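Local atomic coordinates of 3-phytase (Klebsiella pneumoniae, PDB entry 2WNH), a protein that probably hydrolyses phosphate from phytate (inositol hexakisphosphate) as a 3-phytase of the histidine acid phosphatase family. Residues A148-K153 against T199-L204; G155-R160 against Y249-D254; N209-L214 against P243-N248. The protein carries 3 engineered substitutions. All blocks are in the same frame, centred on the assembly; numbering follows the deposited sequence.

Contact 1. Residues A148-K153 against T199-L204; sequences AAVKEK and TTISGL
In the helical domain, Val150 of helix 143-154 lays both of its methyls against one face of a small antiparallel hairpin formed by strands 191-193 and 199-201, where Thr199 and Ile201 receive it; all three residues are buried. The nearest pair toward the start of the strand is methyl on methyl: Val150 CG2 meets Thr199 CG2 at 3.8 Å, the two side chains reaching toward each other tip to tip. Val150 CB stands 4.0 Å from the same Thr199 CG2. The second branch, Val150 CG1, lies anti to its backbone N (chi1 176°) and meets Ile201 CD1, also at 3.8 Å; here the two side chains overlap side by side, pointing opposite ways. Thr199 and Ile201, two apart on the strand, share the Val150 side chain, while the intervening Thr200 points its CB away. Histidine acid phosphatases pair an alpha/beta domain with a mainly helical one, and this hairpin belongs to the latter, held by backbone bonds of Thr200 with Glu192 and of Ser202 with Arg190. Thr199 divides its branches by nature: with chi1 at -51°, CG2 goes to the valine and OG1 turns beside its own backbone N, where it is bonded to Gln146 OE1 and Gln193 NE2. On the partner strand, Val191 packs on both Thr199 and Ile201.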
loop_
_atom_site.group_PDB
_atom_site.type_symbol
_atom_site.label_atom_id
_atom_site.label_comp_id
_atom_site.label_asym_id
_atom_site.label_seq_id
_atom_site.Cartn_x
_atom_site.Cartn_y
_atom_site.Cartn_z
ATOM N N ALA B 148 -9.581 -54.586 -21.034
ATOM C CA ALA B 148 -10.724 -55.200 -20.382
ATOM C C ALA B 148 -11.548 -54.211 -19.573
ATOM O O ALA B 148 -12.777 -54.166 -19.679
ATOM C CB ALA B 148 -10.243 -56.344 -19.470
ATOM N N ALA B 149 -10.851 -53.437 -18.738
ATOM C CA ALA B 149 -11.480 -52.441 -17.863
ATOM C C ALA B 149 -12.287 -51.384 -18.612
ATOM O O ALA B 149 -13.413 -51.082 -18.219
ATOM C CB ALA B 149 -10.391 -51.774 -16.994
ATOM N N VAL B 150 -11.697 -50.808 -19.659
ATOM C CA VAL B 150 -12.375 -49.801 -20.489
ATOM C C VAL B 150 -13.575 -50.431 -21.199
ATOM O O VAL B 150 -14.669 -49.869 -21.198
ATOM C CB VAL B 150 -11.393 -49.128 -21.506
ATOM C CG1 VAL B 150 -12.113 -48.170 -22.433
ATOM C CG2 VAL B 150 -10.277 -48.389 -20.759
ATOM N N LYS B 151 -13.381 -51.618 -21.765
ATOM C CA LYS B 151 -14.490 -52.291 -22.461
ATOM C C LYS B 151 -15.649 -52.611 -21.525
ATOM O O LYS B 151 -16.820 -52.432 -21.885
ATOM C CB LYS B 151 -13.997 -53.553 -23.167
ATOM C CG LYS B 151 -13.232 -53.256 -24.431
ATOM C CD LYS B 151 -12.575 -54.525 -24.976
ATOM C CE LYS B 151 -13.618 -55.514 -25.482
ATOM N NZ LYS B 151 -12.985 -56.629 -26.253
ATOM N N GLU B 152 -15.323 -53.051 -20.310
ATOM C CA GLU B 152 -16.334 -53.382 -19.305
ATOM C C GLU B 152 -17.196 -52.191 -18.951
ATOM O O GLU B 152 -18.430 -52.266 -18.954
ATOM C CB GLU B 152 -15.687 -53.948 -18.040
ATOM C CG GLU B 152 -16.696 -54.473 -17.021
ATOM C CD GLU B 152 -17.572 -55.598 -17.585
ATOM O OE1 GLU B 152 -17.017 -56.593 -18.114
ATOM O OE2 GLU B 152 -18.819 -55.486 -17.501
ATOM N N LYS B 153 -16.540 -51.070 -18.669
ATOM C CA LYS B 153 -17.245 -49.859 -18.329
ATOM C C LYS B 153 -17.974 -49.255 -19.523
ATOM O O LYS B 153 -19.096 -48.794 -19.362
ATOM C CB LYS B 153 -16.291 -48.840 -17.721
ATOM C CG LYS B 153 -17.021 -47.732 -17.011
ATOM C CD LYS B 153 -16.061 -46.832 -16.252
ATOM C CE LYS B 153 -16.853 -45.798 -15.488
ATOM N NZ LYS B 153 -15.954 -44.839 -14.785
ATOM N N THR B 199 -5.069 -46.761 -23.975
ATOM C CA THR B 199 -6.394 -47.184 -24.414
ATOM C C THR B 199 -7.324 -45.990 -24.539
ATOM O O THR B 199 -7.626 -45.320 -23.544
ATOM C CB THR B 199 -7.009 -48.179 -23.416
ATOM O OG1 THR B 199 -6.077 -49.224 -23.149
ATOM C CG2 THR B 199 -8.291 -48.780 -23.954
ATOM N N THR B 200 -7.782 -45.727 -25.758
ATOM C CA THR B 200 -8.670 -44.593 -26.023
ATOM C C THR B 200 -9.904 -45.070 -26.795
ATOM O O THR B 200 -9.908 -46.184 -27.335
ATOM C CB THR B 200 -7.941 -43.504 -26.833
ATOM O OG1 THR B 200 -7.472 -44.072 -28.060
ATOM C CG2 THR B 200 -6.749 -42.958 -26.049
ATOM N N ILE B 201 -10.939 -44.231 -26.839
ATOM C CA ILE B 201 -12.157 -44.503 -27.606
ATOM C C ILE B 201 -12.096 -43.688 -28.897
ATOM O O ILE B 201 -11.963 -42.460 -28.864
ATOM C CB ILE B 201 -13.443 -44.117 -26.826
ATOM C CG1 ILE B 201 -13.451 -44.672 -25.384
ATOM C CG2 ILE B 201 -14.706 -44.437 -27.632
ATOM C CD1 ILE B 201 -13.670 -46.144 -25.234
ATOM N N SER B 202 -12.180 -44.357 -30.045
ATOM C CA SER B 202 -12.131 -43.625 -31.310
ATOM C C SER B 202 -13.339 -42.702 -31.404
ATOM O O SER B 202 -14.424 -43.010 -30.887
ATOM C CB SER B 202 -12.079 -44.590 -32.504
ATOM O OG SER B 202 -13.310 -45.271 -32.598
ATOM N N GLY B 203 -13.150 -41.554 -32.057
ATOM C CA GLY B 203 -14.221 -40.573 -32.190
ATOM C C GLY B 203 -14.365 -39.702 -30.934
ATOM O O GLY B 203 -14.035 -38.504 -30.955
ATOM N N LEU B 204 -14.861 -40.319 -29.860
ATOM C CA LEU B 204 -15.091 -39.655 -28.579
ATOM C C LEU B 204 -13.839 -38.976 -28.025
ATOM O O LEU B 204 -13.906 -37.823 -27.585
ATOM C CB LEU B 204 -15.624 -40.655 -27.545
ATOM C CG LEU B 204 -15.837 -40.132 -26.113
ATOM C CD1 LEU B 204 -16.797 -38.951 -26.095
ATOM C CD2 LEU B 204 -16.373 -41.213 -25.223
#

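Contact 2. Residues G155-R160 against Y249-D254; sequences GDLAQR and YDLSND
NH1 of Arg160 is gripped by two acceptors: a water 2.8 Å away, and Glu247 OE2 in a salt bridge. Within the helical domain this arginine of helix 157-163 lies over the end of helix 243-250, and the same water donates to Asp250 OD2 at 2.8 Å. Arg160 NH1 and Asp250 OD2 themselves stay 5.1 Å apart; the water bridges the gap, and Asp250 OD2 also has a salt bridge to Arg312. The water lies at the edge of the guanidinium, in its plane. One face of that flat group is met by Leu251 CD2, off-centre toward the rim and 3.8 Å from Arg160 NH2, while Leu251 CD1 reaches Arg160 CD at 3.9 Å. The arginine chain is extended from CG to NE, which carries it obliquely across the two methyls of Leu251. Backbone carbonyls fix the rotation of the head: Arg160 NE bonds to Ala154 O and Arg160 NH2 to Lys153 O, both from the end of helix 143-154. Leu157 adds a looser apolar contact on Leu251. Asp156 caps helix 157-163, its OD1 accepting from Gln159 N at 3.2 Å, with the N-H arriving from above the carboxylate plane.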
loop_
_atom_site.group_PDB
_atom_site.type_symbol
_atom_site.label_atom_id
_atom_site.label_comp_id
_atom_site.label_asym_id
_atom_site.label_seq_id
_atom_site.Cartn_x
_atom_site.Cartn_y
_atom_site.Cartn_z
ATOM N N GLY B 155 -19.241 -50.705 -22.274
ATOM C CA GLY B 155 -20.431 -51.467 -22.680
ATOM C C GLY B 155 -20.741 -51.231 -24.147
ATOM O O GLY B 155 -19.843 -51.266 -24.987
ATOM N N ASP B 156 -22.002 -50.954 -24.456
ATOM C CA ASP B 156 -22.417 -50.706 -25.840
ATOM C C ASP B 156 -22.063 -49.285 -26.300
ATOM O O ASP B 156 -22.769 -48.349 -25.960
ATOM C CB ASP B 156 -23.934 -50.938 -25.972
ATOM C CG ASP B 156 -24.405 -51.007 -27.422
ATOM O OD1 ASP B 156 -23.737 -50.470 -28.339
ATOM O OD2 ASP B 156 -25.474 -51.613 -27.641
ATOM N N LEU B 157 -20.991 -49.140 -27.082
ATOM C CA LEU B 157 -20.511 -47.815 -27.525
ATOM C C LEU B 157 -21.417 -47.132 -28.567
ATOM O O LEU B 157 -21.533 -45.894 -28.597
ATOM C CB LEU B 157 -19.055 -47.878 -28.009
ATOM C CG LEU B 157 -17.953 -47.912 -26.925
ATOM C CD1 LEU B 157 -16.623 -48.288 -27.516
ATOM C CD2 LEU B 157 -17.848 -46.555 -26.192
ATOM N N ALA B 158 -22.064 -47.938 -29.415
ATOM C CA ALA B 158 -23.072 -47.421 -30.347
ATOM C C ALA B 158 -24.211 -46.748 -29.599
ATOM O O ALA B 158 -24.705 -45.699 -30.026
ATOM C CB ALA B 158 -23.626 -48.553 -31.232
ATOM N N GLN B 159 -24.638 -47.359 -28.495
ATOM C CA GLN B 159 -25.708 -46.812 -27.673
ATOM C C GLN B 159 -25.273 -45.513 -26.964
ATOM O O GLN B 159 -26.057 -44.565 -26.857
ATOM C CB GLN B 159 -26.168 -47.853 -26.658
ATOM C CG GLN B 159 -27.458 -47.523 -25.935
ATOM C CD GLN B 159 -28.032 -48.723 -25.180
ATOM O OE1 GLN B 159 -28.658 -48.565 -24.127
ATOM N NE2 GLN B 159 -27.818 -49.928 -25.714
ATOM N N ARG B 160 -24.029 -45.482 -26.476
ATOM C CA ARG B 160 -23.479 -44.260 -25.866
ATOM C C ARG B 160 -23.420 -43.113 -26.895
ATOM O O ARG B 160 -23.778 -41.971 -26.582
ATOM C CB ARG B 160 -22.087 -44.515 -25.271
ATOM C CG ARG B 160 -22.052 -45.293 -23.951
ATOM C CD ARG B 160 -20.612 -45.337 -23.409
ATOM N NE ARG B 160 -20.479 -46.051 -22.134
ATOM C CZ ARG B 160 -20.590 -45.490 -20.925
ATOM N NH1 ARG B 160 -20.865 -44.190 -20.789
ATOM N NH2 ARG B 160 -20.436 -46.236 -19.835
ATOM N N TYR B 249 -13.882 -38.828 -19.951
ATOM C CA TYR B 249 -13.313 -39.077 -18.623
ATOM C C TYR B 249 -13.843 -40.368 -17.980
ATOM O O TYR B 249 -13.059 -41.165 -17.467
ATOM C CB TYR B 249 -13.524 -37.874 -17.682
ATOM C CG TYR B 249 -12.370 -36.914 -17.757
ATOM C CD1 TYR B 249 -12.163 -36.140 -18.892
ATOM C CD2 TYR B 249 -11.456 -36.821 -16.718
ATOM C CE1 TYR B 249 -11.078 -35.270 -18.983
ATOM C CE2 TYR B 249 -10.363 -35.953 -16.797
ATOM C CZ TYR B 249 -10.181 -35.194 -17.926
ATOM O OH TYR B 249 -9.115 -34.338 -18.003
ATOM N N ASP B 250 -15.161 -40.564 -17.993
ATOM C CA ASP B 250 -15.751 -41.780 -17.430
ATOM C C ASP B 250 -15.041 -43.019 -17.964
ATOM O O ASP B 250 -14.863 -43.989 -17.234
ATOM C CB ASP B 250 -17.239 -41.884 -17.757
ATOM C CG ASP B 250 -18.096 -40.918 -16.970
ATOM O OD1 ASP B 250 -17.643 -40.361 -15.926
ATOM O OD2 ASP B 250 -19.261 -40.710 -17.407
ATOM N N LEU B 251 -14.603 -42.962 -19.224
ATOM C CA LEU B 251 -14.096 -44.144 -19.936
ATOM C C LEU B 251 -12.591 -44.146 -20.094
ATOM O O LEU B 251 -12.046 -44.972 -20.816
ATOM C CB LEU B 251 -14.782 -44.277 -21.316
ATOM C CG LEU B 251 -16.300 -44.407 -21.308
ATOM C CD1 LEU B 251 -16.853 -44.549 -22.745
ATOM C CD2 LEU B 251 -16.767 -45.559 -20.411
ATOM N N SER B 252 -11.908 -43.218 -19.413
ATOM C CA SER B 252 -10.451 -43.202 -19.413
ATOM C C SER B 252 -9.892 -43.055 -17.995
ATOM O O SER B 252 -9.711 -44.041 -17.280
ATOM C CB SER B 252 -9.886 -42.136 -20.371
ATOM O OG SER B 252 -10.356 -40.817 -20.062
ATOM N N ASN B 253 -9.630 -41.815 -17.579
ATOM C CA ASN B 253 -9.055 -41.566 -16.250
ATOM C C ASN B 253 -9.894 -42.028 -15.070
ATOM O O ASN B 253 -9.347 -42.300 -13.998
ATOM C CB ASN B 253 -8.765 -40.076 -16.095
ATOM C CG ASN B 253 -8.002 -39.524 -17.258
ATOM O OD1 ASN B 253 -7.016 -40.097 -17.681
ATOM N ND2 ASN B 253 -8.457 -38.403 -17.782
ATOM N N ASP B 254 -11.207 -42.086 -15.240
ATOM C CA ASP B 254 -12.099 -42.431 -14.141
ATOM C C ASP B 254 -12.473 -43.925 -14.116
ATOM O O ASP B 254 -13.361 -44.327 -13.381
ATOM C CB ASP B 254 -13.337 -41.535 -14.159
ATOM C CG ASP B 254 -12.995 -40.075 -13.864
ATOM O OD1 ASP B 254 -12.085 -39.814 -13.033
ATOM O OD2 ASP B 254 -13.623 -39.178 -14.457
HETATM O O HOH W 1 -20.758 -42.879 -18.269
#

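Contact 3. Residues N209-L214 against P243-N248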
loop_
_atom_site.group_PDB
_atom_site.type_symbol
_atom_site.label_atom_id
_atom_site.label_comp_id
_atom_site.label_asym_id
_atom_site.label_seq_id
_atom_site.Cartn_x
_atom_site.Cartn_y
_atom_site.Cartn_z
ATOM N N ASN B 209 -10.987 -33.835 -26.900
ATOM C CA ASN B 209 -9.893 -32.895 -27.180
ATOM C C ASN B 209 -10.443 -31.574 -27.734
ATOM O O ASN B 209 -9.950 -30.492 -27.402
ATOM C CB ASN B 209 -8.916 -33.432 -28.254
ATOM C CG ASN B 209 -8.055 -34.599 -27.794
ATOM O OD1 ASN B 209 -7.579 -35.385 -28.636
ATOM N ND2 ASN B 209 -7.816 -34.713 -26.485
ATOM N N MET B 210 -11.433 -31.669 -28.628
ATOM C CA MET B 210 -12.029 -30.472 -29.227
ATOM C C MET B 210 -12.767 -29.626 -28.186
ATOM O O MET B 210 -12.588 -28.417 -28.136
ATOM C CB MET B 210 -12.969 -30.851 -30.381
ATOM C CG MET B 210 -12.241 -31.339 -31.609
ATOM S SD MET B 210 -13.461 -31.804 -32.879
ATOM C CE MET B 210 -13.612 -33.524 -32.559
ATOM N N VAL B 211 -13.602 -30.272 -27.371
ATOM C CA VAL B 211 -14.365 -29.601 -26.314
ATOM C C VAL B 211 -13.449 -28.935 -25.273
ATOM O O VAL B 211 -13.687 -27.797 -24.897
ATOM C CB VAL B 211 -15.362 -30.571 -25.656
ATOM C CG1 VAL B 211 -15.966 -29.980 -24.366
ATOM C CG2 VAL B 211 -16.461 -30.931 -26.661
ATOM N N GLU B 212 -12.407 -29.631 -24.834
ATOM C CA GLU B 212 -11.406 -29.000 -23.938
ATOM C C GLU B 212 -10.782 -27.751 -24.572
ATOM O O GLU B 212 -10.668 -26.710 -23.913
ATOM C CB GLU B 212 -10.320 -29.994 -23.545
ATOM C CG GLU B 212 -9.314 -29.452 -22.491
ATOM C CD GLU B 212 -9.927 -29.198 -21.109
ATOM O OE1 GLU B 212 -10.869 -29.915 -20.695
ATOM O OE2 GLU B 212 -9.428 -28.278 -20.409
ATOM N N THR B 213 -10.389 -27.855 -25.839
ATOM C CA THR B 213 -9.800 -26.707 -26.553
ATOM C C THR B 213 -10.765 -25.504 -26.612
ATOM O O THR B 213 -10.351 -24.349 -26.402
ATOM C CB THR B 213 -9.341 -27.111 -27.974
ATOM O OG1 THR B 213 -8.424 -28.217 -27.886
ATOM C CG2 THR B 213 -8.675 -25.933 -28.695
ATOM N N LEU B 214 -12.036 -25.776 -26.898
ATOM C CA LEU B 214 -13.043 -24.713 -26.921
ATOM C C LEU B 214 -13.243 -24.123 -25.527
ATOM O O LEU B 214 -13.306 -22.903 -25.378
ATOM C CB LEU B 214 -14.360 -25.221 -27.523
ATOM C CG LEU B 214 -14.236 -25.677 -28.987
ATOM C CD1 LEU B 214 -15.544 -26.317 -29.401
ATOM C CD2 LEU B 214 -13.893 -24.536 -29.939
ATOM N N PRO B 243 -20.680 -32.413 -21.765
ATOM C CA PRO B 243 -21.081 -33.818 -21.610
ATOM C C PRO B 243 -20.146 -34.806 -22.344
ATOM O O PRO B 243 -19.913 -35.923 -21.874
ATOM C CB PRO B 243 -22.529 -33.979 -22.055
ATOM N N LEU B 244 -19.591 -34.400 -23.484
ATOM C CA LEU B 244 -18.637 -35.244 -24.206
ATOM C C LEU B 244 -17.332 -35.428 -23.433
ATOM O O LEU B 244 -16.687 -36.472 -23.500
ATOM C CB LEU B 244 -18.348 -34.661 -25.592
ATOM C CG LEU B 244 -19.446 -34.898 -26.637
ATOM C CD1 LEU B 244 -19.204 -34.036 -27.886
ATOM C CD2 LEU B 244 -19.478 -36.368 -27.003
ATOM N N LEU B 245 -16.932 -34.388 -22.712
ATOM C CA LEU B 245 -15.691 -34.443 -21.967
ATOM C C LEU B 245 -15.879 -35.349 -20.747
ATOM O O LEU B 245 -15.029 -36.174 -20.465
ATOM C CB LEU B 245 -15.266 -33.015 -21.596
ATOM C CG LEU B 245 -13.855 -32.771 -21.068
ATOM C CD1 LEU B 245 -12.771 -33.243 -22.011
ATOM C CD2 LEU B 245 -13.745 -31.245 -20.805
ATOM N N THR B 246 -17.012 -35.208 -20.064
ATOM C CA THR B 246 -17.393 -36.084 -18.962
ATOM C C THR B 246 -17.433 -37.533 -19.431
ATOM O O THR B 246 -16.915 -38.421 -18.757
ATOM C CB THR B 246 -18.754 -35.683 -18.348
ATOM O OG1 THR B 246 -18.638 -34.406 -17.699
ATOM C CG2 THR B 246 -19.232 -36.712 -17.330
ATOM N N GLU B 247 -18.051 -37.769 -20.584
ATOM C CA GLU B 247 -18.137 -39.144 -21.109
ATOM C C GLU B 247 -16.736 -39.737 -21.342
ATOM O O GLU B 247 -16.455 -40.888 -20.937
ATOM C CB GLU B 247 -18.983 -39.157 -22.391
ATOM C CG GLU B 247 -19.265 -40.569 -22.946
ATOM C CD GLU B 247 -20.538 -41.198 -22.400
ATOM O OE1 GLU B 247 -21.057 -40.750 -21.359
ATOM O OE2 GLU B 247 -21.034 -42.167 -23.029
ATOM N N ASN B 248 -15.849 -38.967 -21.980
ATOM C CA ASN B 248 -14.494 -39.453 -22.218
ATOM C C ASN B 248 -13.742 -39.726 -20.921
ATOM O O ASN B 248 -13.046 -40.726 -20.807
ATOM C CB ASN B 248 -13.689 -38.497 -23.103
ATOM C CG ASN B 248 -12.428 -39.143 -23.673
ATOM O OD1 ASN B 248 -11.314 -38.637 -23.511
ATOM N ND2 ASN B 248 -12.601 -40.270 -24.344
#
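This is a buried helix-helix contact inside the helical domain, where Val211 and Glu212 of helix 204-219 meet Leu244 and Leu245 at the start of helix 243-250. The axes of the two short segments approach to 8.9 Å and their N-to-C directions differ by 129°, so the helices cross steeply, more nearly antiparallel than parallel. Val211 straddles a pair of consecutive leucines: its CG1 lies 4.2 Å from Leu245 CB, and its CG2 lies 4.3 Å from Leu244 CB. The closest touch is mixed in character, Glu212 OE1 against the methyl Leu245 CD2 at 3.2 Å. Glu212 leaves its helix with CG anti to the backbone N (chi1 -174°), then bends at chi2 (67°), which swings the carboxylate across the tip of Leu245. That carboxylate has its charge answered on both oxygens, OE2 by Arg24 and OE1 by Arg215. Arg24 is the first arginine of the RHGxRxP signature of histidine acid phosphatases, which is consistent with Glu212 orienting Arg24. One turn back, Asn209 O accepts from both Thr213 N and Thr213 OG1, the hydroxyl at 2.8 Å, from opposite faces of the carbonyl plane. Around the pair, helix 165-175 meets Leu214 and Leu244 through Leu171, helix 32-42 packs on Asn209, Met210 and Thr213 through Ile38, and Arg24 ties in the end of strand 14-24.

Contacts 1 and 2 are close neighbours, their centres about 6 Å apart, and Lys153 joins them: its NZ bonds to Asp250 O at 2.8 Å. Contact 3 shares helix 243-250 with contact 2, centres about 13 Å apart, and the salt bridge between Arg160 NH1 and Glu247 OE2, 3.0 Å long, connects them directly. Contact 1 meets contact 3 through Leu204, at the start of helix 204-219, which packs on Leu244, Glu247 and Asn248. A bound sodium ion lies about 5 Å from the side chain of Arg160 and about 10 Å from that of Leu244. Contact 3 reaches the signature motif through Arg24.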